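Local coordinates for protein dihydrodipicolinate synthase (Oceanobacillus iheyensis HTE831, PDB 3D0C) that probably catalyses 4-hydroxy-tetrahydrodipicolinate synthesis, a step of lysine biosynthesis, as a TIM-barrel lyase of the DapA family, at residues A169-Q174 against P201-A206; V164-A169 against V189-G194. The protein carries 1 engineered substitution. One frame throughout, in Å; residues are numbered along the deposited sequence.

How the contacts relate
From the N terminus, the chain runs up strand 163-168, returns through helix 173-182, runs along strand 190-193 in the same direction as strand 163-168, and goes on into helix 196-206. Contact 2 closes the first loop by pairing the two strands of this beta-alpha-beta unit. Contact 1 closes a second, from 169-174 across to 201-206. The segments alternate along the chain, so the two closures cross rather than nest, and they share Ala169. Contact 2 joins two neighbouring barrel strands; contact 1 joins the outer elements that follow each of them. Phe203 bridges the two layers: its CE2 packs 3.4 Å from Tyr168 O, and its ring lies against Cys193.

Contact 1 of 2, residues A169-Q174 against P201-A206; sequences AINDIQ and PFFYHA
With CG1 swung opposite the backbone N (chi1 -156°) and chi2 at 70°, Ile173 carries its CD1 methyl over to helix 196-206, while Phe203, its CG opposite the carbonyl carbon (chi1 -89°), sends its ring back toward the loop before Ile173. The two meet where adjacent outer helices of the TIM barrel, 173-182 and 196-206, lie side by side. CD1 of Ile173 does the touching: it lies 3.9 Å from Phe202 CB and 4.3 Å from Ala206 CB. No hydrogen bond crosses between the segments. The ring of Phe203 fits against the inverse gamma turn centred on Asn171, its CZ 3.7 Å from Ile170 O, with the Asn171 amide plane standing almost perpendicular to the ring. Asn171 OD1 sits 3.8 Å from Phe203 CE1, but its polar partner is the Thr195 hydroxyl, just ahead of helix 196-206. Asp172 is the N-cap of helix 173-182; its OD1 accepts from Arg175 N and, weakly, from Gln174 N. Ile173 CD1 also rests 3.4 Å from Phe202 O of the facing helix, a carbonyl that already accepts from Ala206 N.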
loop_
_atom_site.group_PDB
_atom_site.type_symbol
_atom_site.label_atom_id
_atom_site.label_comp_id
_atom_site.label_asym_id
_atom_site.label_seq_id
_atom_site.Cartn_x
_atom_site.Cartn_y
_atom_site.Cartn_z
ATOM N N ALA A 169 6.159 6.061 -13.244
ATOM C CA ALA A 169 6.018 7.084 -12.220
ATOM C C ALA A 169 7.207 7.274 -11.291
ATOM O O ALA A 169 7.034 7.695 -10.152
ATOM C CB ALA A 169 4.746 6.817 -11.395
ATOM N N ILE A 170 8.408 6.957 -11.764
ATOM C CA ILE A 170 9.613 7.165 -10.965
ATOM C C ILE A 170 10.260 8.420 -11.574
ATOM O O ILE A 170 10.687 8.391 -12.727
ATOM C CB ILE A 170 10.575 5.960 -11.082
ATOM C CG1 ILE A 170 9.911 4.712 -10.480
ATOM C CG2 ILE A 170 11.894 6.267 -10.373
ATOM C CD1 ILE A 170 10.711 3.420 -10.652
ATOM N N ASN A 171 10.312 9.518 -10.819
ATOM C CA ASN A 171 10.877 10.750 -11.359
ATOM C C ASN A 171 12.397 10.789 -11.430
ATOM O O ASN A 171 13.050 11.692 -10.908
ATOM C CB ASN A 171 10.325 11.964 -10.605
ATOM C CG ASN A 171 8.832 12.148 -10.835
ATOM O OD1 ASN A 171 8.327 11.889 -11.935
ATOM N ND2 ASN A 171 8.120 12.600 -9.808
ATOM N N ASP A 172 12.949 9.794 -12.115
ATOM C CA ASP A 172 14.390 9.668 -12.306
ATOM C C ASP A 172 14.550 9.725 -13.819
ATOM O O ASP A 172 14.354 8.725 -14.514
ATOM C CB ASP A 172 14.864 8.320 -11.754
ATOM C CG ASP A 172 16.362 8.109 -11.903
ATOM O OD1 ASP A 172 16.946 8.600 -12.891
ATOM O OD2 ASP A 172 16.953 7.424 -11.037
ATOM N N ILE A 173 14.903 10.905 -14.325
ATOM C CA ILE A 173 15.029 11.105 -15.757
ATOM C C ILE A 173 16.089 10.232 -16.407
ATOM O O ILE A 173 15.979 9.929 -17.598
ATOM C CB ILE A 173 15.270 12.608 -16.097
ATOM C CG1 ILE A 173 14.810 12.878 -17.522
ATOM C CG2 ILE A 173 16.731 12.984 -15.926
ATOM C CD1 ILE A 173 13.313 12.818 -17.681
ATOM N N GLN A 174 17.108 9.823 -15.652
ATOM C CA GLN A 174 18.135 8.950 -16.222
ATOM C C GLN A 174 17.494 7.579 -16.484
ATOM O O GLN A 174 17.649 7.001 -17.561
ATOM C CB GLN A 174 19.308 8.773 -15.255
ATOM C CG GLN A 174 20.080 10.042 -14.891
ATOM C CD GLN A 174 20.885 10.612 -16.049
ATOM O OE1 GLN A 174 21.269 9.892 -16.974
ATOM N NE2 GLN A 174 21.162 11.911 -15.992
ATOM N N PRO A 201 6.923 17.416 -19.581
ATOM C CA PRO A 201 7.913 17.989 -20.500
ATOM C C PRO A 201 9.230 17.234 -20.511
ATOM O O PRO A 201 9.796 16.967 -21.568
ATOM C CB PRO A 201 8.083 19.416 -19.985
ATOM C CG PRO A 201 6.748 19.722 -19.413
ATOM C CD PRO A 201 6.432 18.449 -18.653
ATOM N N PHE A 202 9.713 16.878 -19.329
ATOM C CA PHE A 202 10.984 16.174 -19.242
ATOM C C PHE A 202 10.870 14.741 -19.732
ATOM O O PHE A 202 11.773 14.243 -20.411
ATOM C CB PHE A 202 11.503 16.228 -17.806
ATOM C CG PHE A 202 11.625 17.623 -17.284
ATOM C CD1 PHE A 202 12.637 18.464 -17.740
ATOM C CD2 PHE A 202 10.666 18.137 -16.421
ATOM C CE1 PHE A 202 12.687 19.797 -17.352
ATOM C CE2 PHE A 202 10.706 19.468 -16.026
ATOM C CZ PHE A 202 11.720 20.301 -16.495
ATOM N N PHE A 203 9.760 14.085 -19.402
ATOM C CA PHE A 203 9.540 12.710 -19.836
ATOM C C PHE A 203 9.408 12.648 -21.349
ATOM O O PHE A 203 9.875 11.694 -21.979
ATOM C CB PHE A 203 8.271 12.141 -19.207
ATOM C CG PHE A 203 8.490 11.490 -17.870
ATOM C CD1 PHE A 203 9.034 12.211 -16.809
ATOM C CD2 PHE A 203 8.143 10.161 -17.669
ATOM C CE1 PHE A 203 9.229 11.610 -15.565
ATOM C CE2 PHE A 203 8.333 9.553 -16.432
ATOM C CZ PHE A 203 8.876 10.279 -15.375
ATOM N N TYR A 204 8.759 13.664 -21.916
ATOM C CA TYR A 204 8.544 13.745 -23.360
ATOM C C TYR A 204 9.855 13.884 -24.102
ATOM O O TYR A 204 10.075 13.231 -25.125
ATOM C CB TYR A 204 7.641 14.929 -23.712
ATOM C CG TYR A 204 6.214 14.534 -23.977
ATOM C CD1 TYR A 204 5.397 14.075 -22.944
ATOM C CD2 TYR A 204 5.683 14.591 -25.266
ATOM C CE1 TYR A 204 4.083 13.682 -23.184
ATOM C CE2 TYR A 204 4.368 14.200 -25.521
ATOM C CZ TYR A 204 3.574 13.747 -24.473
ATOM O OH TYR A 204 2.275 13.356 -24.698
ATOM N N HIS A 205 10.728 14.743 -23.592
ATOM C CA HIS A 205 12.024 14.924 -24.219
ATOM C C HIS A 205 12.764 13.589 -24.199
ATOM O O HIS A 205 13.562 13.304 -25.093
ATOM C CB HIS A 205 12.843 15.983 -23.478
ATOM C CG HIS A 205 14.251 16.097 -23.967
ATOM N ND1 HIS A 205 14.566 16.534 -25.238
ATOM C CD2 HIS A 205 15.429 15.790 -23.376
ATOM C CE1 HIS A 205 15.872 16.487 -25.406
ATOM N NE2 HIS A 205 16.423 16.037 -24.291
ATOM N N ALA A 206 12.482 12.772 -23.184
ATOM C CA ALA A 206 13.126 11.468 -23.039
ATOM C C ALA A 206 12.523 10.397 -23.953
ATOM O O ALA A 206 13.165 9.389 -24.244
ATOM C CB ALA A 206 13.070 11.012 -21.570
#

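Contact 2 of 2, residues V164-A169 against V189-G194; sequences VGIKYA and VAFICG
Residues 164-168 and 190-193 run as parallel strands, their axes 4.7 Å apart and turned 22° from each other, neighbours in the eight-stranded TIM barrel and the two strands of a beta-alpha-beta unit. Five backbone bonds join the segments, with Ile166 and Tyr168 each using both N and O. The first bond is Ala190 N to Val164 O, 3.0 Å, and the last is Gly194 N to Tyr168 O, 2.9 Å; Tyr168 N to Ile192 O is the most bent at its hydrogen (133°), and that same carbonyl also takes a CA-H contact from Lys167. On the face turned to the outer helices, Ile166 and Phe191 run alongside each other, Ile166 CB 3.9 Å from Phe191 CE1, and Ile166 CG1 reaches 3.7 Å to Val189 CG1. Phe191 also packs on Val179 and Met180 of helix 173-182. The Tyr168 ring departs from strand 190-193, and its OH bonds to Asp151. On the inner face, Lys167 runs beside Ile192, extended until a bend at chi4 (62°) turns its end aside, with NZ 4.0 Å from Ile192 CD1. The methyl gives this amine an apolar neighbour, while Tyr143 touches the lysine from strand 140-144. Lys167 is the predicted Schiff-base residue and Tyr143 the predicted proton donor/acceptor. The buried NZ has no hydrogen-bonding partner in the model; such a setting is compatible with the predicted role, in which the amine would form a Schiff base with the substrate carbonyl.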
loop_
_atom_site.group_PDB
_atom_site.type_symbol
_atom_site.label_atom_id
_atom_site.label_comp_id
_atom_site.label_asym_id
_atom_site.label_seq_id
_atom_site.Cartn_x
_atom_site.Cartn_y
_atom_site.Cartn_z
ATOM N N VAL A 164 0.518 -3.444 -23.053
ATOM C CA VAL A 164 0.551 -2.391 -24.063
ATOM C C VAL A 164 1.004 -1.012 -23.587
ATOM O O VAL A 164 1.045 -0.057 -24.372
ATOM C CB VAL A 164 -0.834 -2.228 -24.703
ATOM C CG1 VAL A 164 -1.227 -3.515 -25.428
ATOM C CG2 VAL A 164 -1.858 -1.892 -23.634
ATOM N N GLY A 165 1.327 -0.897 -22.305
ATOM C CA GLY A 165 1.782 0.382 -21.798
ATOM C C GLY A 165 2.343 0.358 -20.390
ATOM O O GLY A 165 2.063 -0.555 -19.610
ATOM N N ILE A 166 3.157 1.359 -20.083
ATOM C CA ILE A 166 3.737 1.517 -18.755
ATOM C C ILE A 166 3.532 2.962 -18.330
ATOM O O ILE A 166 3.976 3.883 -19.020
ATOM C CB ILE A 166 5.268 1.276 -18.720
ATOM C CG1 ILE A 166 5.617 -0.123 -19.231
ATOM C CG2 ILE A 166 5.769 1.426 -17.284
ATOM C CD1 ILE A 166 5.116 -1.245 -18.339
ATOM N N LYS A 167 2.829 3.164 -17.218
ATOM C CA LYS A 167 2.665 4.508 -16.684
ATOM C C LYS A 167 3.862 4.609 -15.744
ATOM O O LYS A 167 3.787 4.217 -14.578
ATOM C CB LYS A 167 1.349 4.655 -15.906
ATOM C CG LYS A 167 0.154 4.923 -16.788
ATOM C CD LYS A 167 -1.099 5.126 -15.954
ATOM C CE LYS A 167 -2.258 5.572 -16.816
ATOM N NZ LYS A 167 -2.600 4.546 -17.842
ATOM N N TYR A 168 4.977 5.102 -16.279
ATOM C CA TYR A 168 6.215 5.217 -15.515
ATOM C C TYR A 168 6.108 6.374 -14.533
ATOM O O TYR A 168 5.997 7.533 -14.936
ATOM C CB TYR A 168 7.406 5.441 -16.453
ATOM C CG TYR A 168 8.734 5.023 -15.850
ATOM C CD1 TYR A 168 9.121 3.682 -15.841
ATOM C CD2 TYR A 168 9.583 5.958 -15.256
ATOM C CE1 TYR A 168 10.318 3.279 -15.255
ATOM C CE2 TYR A 168 10.786 5.563 -14.661
ATOM C CZ TYR A 168 11.145 4.223 -14.665
ATOM O OH TYR A 168 12.322 3.818 -14.076
ATOM N N ALA A 169 6.159 6.061 -13.244
ATOM C CA ALA A 169 6.018 7.084 -12.220
ATOM C C ALA A 169 7.207 7.274 -11.291
ATOM O O ALA A 169 7.034 7.695 -10.152
ATOM C CB ALA A 169 4.746 6.817 -11.395
ATOM N N VAL A 189 4.852 -1.146 -26.578
ATOM C CA VAL A 189 4.586 -0.687 -25.222
ATOM C C VAL A 189 4.669 0.831 -25.209
ATOM O O VAL A 189 5.732 1.402 -25.471
ATOM C CB VAL A 189 5.620 -1.240 -24.219
ATOM C CG1 VAL A 189 5.326 -0.701 -22.828
ATOM C CG2 VAL A 189 5.583 -2.764 -24.214
ATOM N N ALA A 190 3.548 1.484 -24.921
ATOM C CA ALA A 190 3.522 2.939 -24.864
ATOM C C ALA A 190 3.992 3.410 -23.483
ATOM O O ALA A 190 3.480 2.956 -22.459
ATOM C CB ALA A 190 2.108 3.449 -25.138
ATOM N N PHE A 191 4.978 4.304 -23.461
ATOM C CA PHE A 191 5.484 4.848 -22.207
ATOM C C PHE A 191 4.778 6.164 -21.907
ATOM O O PHE A 191 4.897 7.146 -22.648
ATOM C CB PHE A 191 7.002 5.042 -22.278
ATOM C CG PHE A 191 7.779 3.794 -21.977
ATOM C CD1 PHE A 191 8.033 3.424 -20.662
ATOM C CD2 PHE A 191 8.202 2.952 -23.003
ATOM C CE1 PHE A 191 8.699 2.227 -20.367
ATOM C CE2 PHE A 191 8.869 1.752 -22.720
ATOM C CZ PHE A 191 9.115 1.391 -21.397
ATOM N N ILE A 192 4.019 6.150 -20.821
ATOM C CA ILE A 192 3.248 7.298 -20.375
ATOM C C ILE A 192 3.856 7.883 -19.111
ATOM O O ILE A 192 4.243 7.141 -18.211
ATOM C CB ILE A 192 1.808 6.875 -20.026
ATOM C CG1 ILE A 192 1.164 6.171 -21.220
ATOM C CG2 ILE A 192 0.996 8.091 -19.596
ATOM C CD1 ILE A 192 -0.206 5.594 -20.907
ATOM N N CYS A 193 3.953 9.207 -19.047
ATOM C CA CYS A 193 4.458 9.854 -17.847
ATOM C C CYS A 193 3.346 9.741 -16.801
ATOM O O CYS A 193 2.288 10.361 -16.944
ATOM C CB CYS A 193 4.748 11.334 -18.099
ATOM S SG CYS A 193 5.169 12.231 -16.580
ATOM N N GLY A 194 3.588 8.958 -15.757
ATOM C CA GLY A 194 2.587 8.775 -14.726
ATOM C C GLY A 194 2.646 9.781 -13.593
ATOM O O GLY A 194 1.989 9.593 -12.563
#